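Local coordinates for protein c-di-GMP synthase (Capnocytophaga granulosa, PDB 6WT9) that synthesizes the cyclic dinucleotide 3',3'-c-di-GMP from two GTP molecules, a second messenger that triggers abortive infection in a CBASS antiphage defence system, at residues A[149-152]-A[153-157]; A[158-161]-A[162-166]. One frame throughout, in Å; residues are numbered along the deposited sequence.

Contact 1. Residues A[149-152]-A[153-157]; sequences DLKN and NRLLS
Asp149 and Asn153, one helical turn apart, do not bond side chain to side chain: OD2 of Asp149 stays 3.9 Å from ND2 of Asn153, with carboxylate and amide planes 70° apart, and water bridges them. Water 1 accepts a hydrogen from Asn153 ND2 at 2.8 Å and lies 2.8 Å from Asp149 OD2, which also bonds to Ser104 OG. Water 2 accepts from Asn152 ND2 at 2.6 Å and lies 2.7 Å from Asp149 OD1 and 2.9 Å from Asn153 OD1. Both waters are placed to donate to these oxygens, but acceptors outnumber protons, so not every bond need be made at once. With CG anti to the backbone N (chi1 174°), Asn152 lays its amide against Leu156, ND2 coming to 3.3 Å from CD1. The backbone is satisfied by i to i+4 bonds from Asn153, Arg154, Leu155 and Leu156 to the carbonyls of Asp149 through Asn152. One turn on, Asn153 O takes two hydrogens, from Ser157 N and, at 2.6 Å, from Ser157 OG, arriving from opposite faces of its plane. Leu150 and Arg154 face Ile191 and Tyr215, making this a regular alpha-helix packed on the beta-sheet of the nucleotidyltransferase domain.

Contact 2. Residues A[158-161]-A[162-166]; sequences EQKL and SSVYE
Ser162 turns back on Glu158, and its hydroxyl gives the contact its one side-chain hydrogen bond. OG lies beside the backbone N (chi1 -57°), from where it donates to Glu158 O at 2.7 Å; Ser162 N donates to the same oxygen at 2.9 Å from the opposite face of the carbonyl plane. The backbone bonds change character further along. Ser163 N makes weak bonds to both Gln159 O and Lys160 O, and Val164 N a weak one to Lys160 O. Val164 N also bonds to Leu161 O at 3.2 Å, but from above the carbonyl plane, 73° out of it, whereas Tyr165 N meets that oxygen almost straight at 2.9 Å (N-H...O 169°). Two i to i+4 pairs make the apolar contacts. Lys160 bends at chi2 and chi3, which brings CD to 3.6 Å from CG2 of Val164. Leu161 and Tyr165 run alongside each other in the same direction, with CD2 of Leu161 4.0 Å from CE2 of the ring; both also touch Val67 and Ile178. The neighbouring Val164 covers one ring face, its CG1 3.6 Å above the centre. Charge enters through Glu158, whose OE2 is paired with Lys217 and with Arg154, the latter modelled too close to be trusted. The chemistry implies a helix end where i+3 acceptors join i+4 ones for Ser163 N and Val164 N, through weak or poorly directed bonds, before the straight bond of Tyr165 N.

How the contacts relate
Contacts 1 and 2 follow one another along helix 147-164, their centres about 13 Å apart and each about 27 Å from the centre of the chain, on the same side of it. Arg154 of contact 1 and Glu158 of contact 2 face each other across the junction as a charge pair whose modelled separation is doubtful. A serine hydroxyl bonded to the carbonyl four residues back recurs in both. They differ in surroundings: 149-157 packs on strands 98-104, 185-194 and 212-216, whereas 158-166 packs on helix 54-71 and strand 176-180 and leads into strand 167-169. Both belong to the nucleotidyltransferase domain; no active-site role is established for their residues.

Contact 1. Residues A[149-152]-A[153-157]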
ATOM      1  N   ASP A 149     -24.439  15.620  -7.299  1.00 18.03           N
ATOM      2  CA  ASP A 149     -24.475  14.948  -6.005  1.00 25.56           C
ATOM      3  C   ASP A 149     -23.072  14.781  -5.431  1.00 29.20           C
ATOM      4  O   ASP A 149     -22.874  14.901  -4.216  1.00 28.38           O
ATOM      5  CB  ASP A 149     -25.168  13.592  -6.137  1.00 32.72           C
ATOM      6  CG  ASP A 149     -25.446  12.946  -4.790  1.00 45.80           C
ATOM      7  OD1 ASP A 149     -26.181  13.550  -3.979  1.00 52.08           O
ATOM      8  OD2 ASP A 149     -24.935  11.835  -4.541  1.00 48.60           O
ATOM      9  N   LEU A 150     -22.086  14.512  -6.289  1.00 24.12           N
ATOM     10  CA  LEU A 150     -20.706  14.383  -5.827  1.00 20.08           C
ATOM     11  C   LEU A 150     -20.102  15.740  -5.486  1.00 19.03           C
ATOM     12  O   LEU A 150     -19.314  15.855  -4.541  1.00 18.49           O
ATOM     13  CB  LEU A 150     -19.859  13.677  -6.886  1.00 18.00           C
ATOM     14  CG  LEU A 150     -20.287  12.251  -7.239  1.00 21.53           C
ATOM     15  CD1 LEU A 150     -19.241  11.576  -8.105  1.00 26.26           C
ATOM     16  CD2 LEU A 150     -20.541  11.442  -5.982  1.00 22.90           C
ATOM     17  N   LYS A 151     -20.453  16.775  -6.253  1.00 19.13           N
ATOM     18  CA  LYS A 151     -19.993  18.123  -5.938  1.00 20.29           C
ATOM     19  C   LYS A 151     -20.521  18.582  -4.584  1.00 21.13           C
ATOM     20  O   LYS A 151     -19.799  19.224  -3.810  1.00 22.08           O
ATOM     21  CB  LYS A 151     -20.425  19.086  -7.044  1.00 19.61           C
ATOM     22  CG  LYS A 151     -20.093  20.544  -6.793  1.00 25.16           C
ATOM     23  CD  LYS A 151     -20.618  21.412  -7.927  1.00 28.36           C
ATOM     24  CE  LYS A 151     -20.457  22.888  -7.621  1.00 31.67           C
ATOM     25  NZ  LYS A 151     -20.835  23.736  -8.785  1.00 30.20           N
ATOM     26  N   ASN A 152     -21.778  18.251  -4.277  1.00 14.50           N
ATOM     27  CA  ASN A 152     -22.355  18.618  -2.986  1.00 16.94           C
ATOM     28  C   ASN A 152     -21.634  17.914  -1.842  1.00 15.25           C
ATOM     29  O   ASN A 152     -21.285  18.541  -0.833  1.00 18.85           O
ATOM     30  CB  ASN A 152     -23.850  18.290  -2.976  1.00 22.06           C
ATOM     31  CG  ASN A 152     -24.491  18.514  -1.617  1.00 29.62           C
ATOM     32  OD1 ASN A 152     -24.568  19.644  -1.133  1.00 31.44           O
ATOM     33  ND2 ASN A 152     -24.968  17.437  -1.002  1.00 27.71           N
ATOM     34  N   ASN A 153     -21.400  16.607  -1.982  1.00 12.04           N
ATOM     35  CA  ASN A 153     -20.691  15.863  -0.944  1.00 15.64           C
ATOM     36  C   ASN A 153     -19.275  16.384  -0.746  1.00 14.50           C
ATOM     37  O   ASN A 153     -18.767  16.379   0.381  1.00 10.20           O
ATOM     38  CB  ASN A 153     -20.663  14.373  -1.285  1.00 16.19           C
ATOM     39  CG  ASN A 153     -22.014  13.711  -1.111  1.00 17.05           C
ATOM     40  OD1 ASN A 153     -22.871  14.210  -0.380  1.00 15.54           O
ATOM     41  ND2 ASN A 153     -22.213  12.580  -1.779  1.00 14.63           N
ATOM     42  N   ARG A 154     -18.624  16.834  -1.819  1.00 19.61           N
ATOM     43  CA  ARG A 154     -17.279  17.387  -1.692  1.00 16.78           C
ATOM     44  C   ARG A 154     -17.301  18.708  -0.932  1.00 17.77           C
ATOM     45  O   ARG A 154     -16.473  18.938  -0.043  1.00 20.50           O
ATOM     46  CB  ARG A 154     -16.655  17.568  -3.077  1.00 18.94           C
ATOM     47  CG  ARG A 154     -15.288  18.236  -3.074  1.00 25.11           C
ATOM     48  CD  ARG A 154     -14.290  17.456  -2.236  1.00 35.88           C
ATOM     49  NE  ARG A 154     -12.929  17.557  -2.758  1.00 47.82           N
ATOM     50  CZ  ARG A 154     -12.038  18.463  -2.367  1.00 49.98           C
ATOM     51  NH1 ARG A 154     -12.360  19.356  -1.446  1.00 48.08           N
ATOM     52  NH2 ARG A 154     -10.825  18.475  -2.898  1.00 51.95           N
ATOM     53  N   LEU A 155     -18.249  19.589  -1.265  1.00 19.56           N
ATOM     54  CA  LEU A 155     -18.341  20.872  -0.575  1.00 18.87           C
ATOM     55  C   LEU A 155     -18.773  20.696   0.876  1.00 13.76           C
ATOM     56  O   LEU A 155     -18.268  21.388   1.768  1.00 20.09           O
ATOM     57  CB  LEU A 155     -19.308  21.797  -1.316  1.00 26.80           C
ATOM     58  CG  LEU A 155     -18.850  22.299  -2.687  1.00 34.19           C
ATOM     59  CD1 LEU A 155     -19.971  23.054  -3.382  1.00 39.07           C
ATOM     60  CD2 LEU A 155     -17.615  23.178  -2.550  1.00 33.19           C
ATOM     61  N   LEU A 156     -19.706  19.776   1.136  1.00 13.81           N
ATOM     62  CA  LEU A 156     -20.146  19.548   2.509  1.00 16.01           C
ATOM     63  C   LEU A 156     -19.042  18.910   3.342  1.00 13.26           C
ATOM     64  O   LEU A 156     -18.900  19.217   4.532  1.00 11.98           O
ATOM     65  CB  LEU A 156     -21.401  18.676   2.525  1.00 15.47           C
ATOM     66  CG  LEU A 156     -22.701  19.329   2.049  1.00 16.49           C
ATOM     67  CD1 LEU A 156     -23.829  18.311   2.017  1.00 17.09           C
ATOM     68  CD2 LEU A 156     -23.067  20.505   2.939  1.00 13.42           C
ATOM     69  N   SER A 157     -18.257  18.015   2.738  1.00 10.20           N
ATOM     70  CA  SER A 157     -17.124  17.437   3.449  1.00 12.31           C
ATOM     71  C   SER A 157     -16.083  18.500   3.776  1.00 18.18           C
ATOM     72  O   SER A 157     -15.464  18.460   4.843  1.00 19.13           O
ATOM     73  CB  SER A 157     -16.504  16.308   2.625  1.00 13.84           C
ATOM     74  OG  SER A 157     -17.456  15.294   2.350  1.00 11.98           O
TER
HETATM   75  O   HOH W   1     -24.699  11.404  -1.771  1.00 15.43           O
HETATM   76  O   HOH W   2     -24.970  15.102  -2.122  1.00 19.14           O

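Contact 2. Residues A[158-161]-A[162-166]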
ATOM      1  N   GLU A 158     -15.881  19.462   2.870  1.00 19.63           N
ATOM      2  CA  GLU A 158     -14.949  20.554   3.141  1.00 22.48           C
ATOM      3  C   GLU A 158     -15.386  21.361   4.356  1.00 19.56           C
ATOM      4  O   GLU A 158     -14.574  21.675   5.232  1.00 14.55           O
ATOM      5  CB  GLU A 158     -14.833  21.466   1.922  1.00 23.14           C
ATOM      6  CG  GLU A 158     -14.079  20.870   0.758  1.00 29.90           C
ATOM      7  CD  GLU A 158     -14.019  21.807  -0.431  1.00 36.29           C
ATOM      8  OE1 GLU A 158     -14.531  22.942  -0.322  1.00 37.97           O
ATOM      9  OE2 GLU A 158     -13.460  21.410  -1.475  1.00 36.28           O
ATOM     10  N   GLN A 159     -16.673  21.706   4.421  1.00 21.17           N
ATOM     11  CA  GLN A 159     -17.163  22.556   5.500  1.00 24.84           C
ATOM     12  C   GLN A 159     -17.025  21.866   6.850  1.00 18.80           C
ATOM     13  O   GLN A 159     -16.500  22.448   7.807  1.00 22.24           O
ATOM     14  CB  GLN A 159     -18.619  22.940   5.236  1.00 25.45           C
ATOM     15  CG  GLN A 159     -19.234  23.818   6.312  1.00 36.17           C
ATOM     16  CD  GLN A 159     -20.657  24.228   5.979  1.00 45.59           C
ATOM     17  OE1 GLN A 159     -21.161  23.940   4.892  1.00 44.15           O
ATOM     18  NE2 GLN A 159     -21.311  24.905   6.917  1.00 51.38           N
ATOM     19  N   LYS A 160     -17.485  20.618   6.943  1.00 14.94           N
ATOM     20  CA  LYS A 160     -17.435  19.894   8.210  1.00 19.15           C
ATOM     21  C   LYS A 160     -15.996  19.633   8.643  1.00 24.74           C
ATOM     22  O   LYS A 160     -15.625  19.906   9.791  1.00 24.58           O
ATOM     23  CB  LYS A 160     -18.212  18.583   8.092  1.00 18.46           C
ATOM     24  CG  LYS A 160     -17.846  17.536   9.136  1.00 17.84           C
ATOM     25  CD  LYS A 160     -18.262  17.962  10.535  1.00 25.90           C
ATOM     26  CE  LYS A 160     -19.772  18.079  10.658  1.00 24.29           C
ATOM     27  NZ  LYS A 160     -20.176  18.414  12.054  1.00 24.08           N
ATOM     28  N   LEU A 161     -15.170  19.108   7.736  1.00 24.22           N
ATOM     29  CA  LEU A 161     -13.807  18.740   8.109  1.00 24.35           C
ATOM     30  C   LEU A 161     -12.973  19.967   8.457  1.00 26.18           C
ATOM     31  O   LEU A 161     -12.196  19.938   9.419  1.00 21.35           O
ATOM     32  CB  LEU A 161     -13.153  17.936   6.986  1.00 23.54           C
ATOM     33  CG  LEU A 161     -13.798  16.572   6.726  1.00 26.03           C
ATOM     34  CD1 LEU A 161     -13.121  15.858   5.563  1.00 21.73           C
ATOM     35  CD2 LEU A 161     -13.773  15.714   7.982  1.00 24.67           C
ATOM     36  N   SER A 162     -13.118  21.054   7.694  1.00 33.16           N
ATOM     37  CA  SER A 162     -12.417  22.288   8.035  1.00 36.51           C
ATOM     38  C   SER A 162     -12.884  22.858   9.365  1.00 33.95           C
ATOM     39  O   SER A 162     -12.140  23.609  10.004  1.00 38.18           O
ATOM     40  CB  SER A 162     -12.605  23.334   6.935  1.00 38.31           C
ATOM     41  OG  SER A 162     -12.159  22.843   5.684  1.00 45.99           O
ATOM     42  N   SER A 163     -14.097  22.515   9.794  1.00 28.42           N
ATOM     43  CA  SER A 163     -14.629  22.975  11.066  1.00 35.49           C
ATOM     44  C   SER A 163     -14.231  22.090  12.239  1.00 36.44           C
ATOM     45  O   SER A 163     -14.288  22.546  13.387  1.00 42.74           O
ATOM     46  CB  SER A 163     -16.156  23.060  10.989  1.00 38.59           C
ATOM     47  OG  SER A 163     -16.730  23.034  12.279  1.00 45.53           O
ATOM     48  N   VAL A 164     -13.830  20.849  11.983  1.00 28.47           N
ATOM     49  CA  VAL A 164     -13.461  19.917  13.040  1.00 29.38           C
ATOM     50  C   VAL A 164     -11.953  19.878  13.258  1.00 29.69           C
ATOM     51  O   VAL A 164     -11.490  19.860  14.399  1.00 37.48           O
ATOM     52  CB  VAL A 164     -14.012  18.511  12.721  1.00 28.51           C
ATOM     53  CG1 VAL A 164     -13.381  17.472  13.631  1.00 32.87           C
ATOM     54  CG2 VAL A 164     -15.523  18.496  12.862  1.00 29.55           C
ATOM     55  N   TYR A 165     -11.176  19.879  12.181  1.00 22.21           N
ATOM     56  CA  TYR A 165      -9.730  19.725  12.253  1.00 25.47           C
ATOM     57  C   TYR A 165      -9.050  21.026  11.854  1.00 26.66           C
ATOM     58  O   TYR A 165      -9.333  21.577  10.784  1.00 29.48           O
ATOM     59  CB  TYR A 165      -9.263  18.582  11.349  1.00 16.03           C
ATOM     60  CG  TYR A 165      -9.876  17.245  11.697  1.00 14.22           C
ATOM     61  CD1 TYR A 165      -9.435  16.525  12.799  1.00 13.80           C
ATOM     62  CD2 TYR A 165     -10.890  16.699  10.921  1.00 14.50           C
ATOM     63  CE1 TYR A 165      -9.989  15.302  13.123  1.00 13.92           C
ATOM     64  CE2 TYR A 165     -11.449  15.473  11.236  1.00 13.20           C
ATOM     65  CZ  TYR A 165     -10.992  14.780  12.339  1.00 14.51           C
ATOM     66  OH  TYR A 165     -11.540  13.563  12.665  1.00 18.86           O
ATOM     67  N   GLU A 166      -8.154  21.511  12.719  1.00 30.42           N
ATOM     68  CA  GLU A 166      -7.422  22.740  12.422  1.00 40.58           C
ATOM     69  C   GLU A 166      -6.582  22.588  11.161  1.00 37.49           C
ATOM     70  O   GLU A 166      -6.474  23.524  10.360  1.00 36.33           O
ATOM     71  CB  GLU A 166      -6.540  23.131  13.609  1.00 54.29           C
ATOM     72  CG  GLU A 166      -7.294  23.668  14.819  1.00 67.87           C
ATOM     73  CD  GLU A 166      -8.042  22.589  15.582  1.00 78.93           C
ATOM     74  OE1 GLU A 166      -8.931  22.939  16.388  1.00 81.44           O
ATOM     75  OE2 GLU A 166      -7.743  21.393  15.376  1.00 79.21           O
TER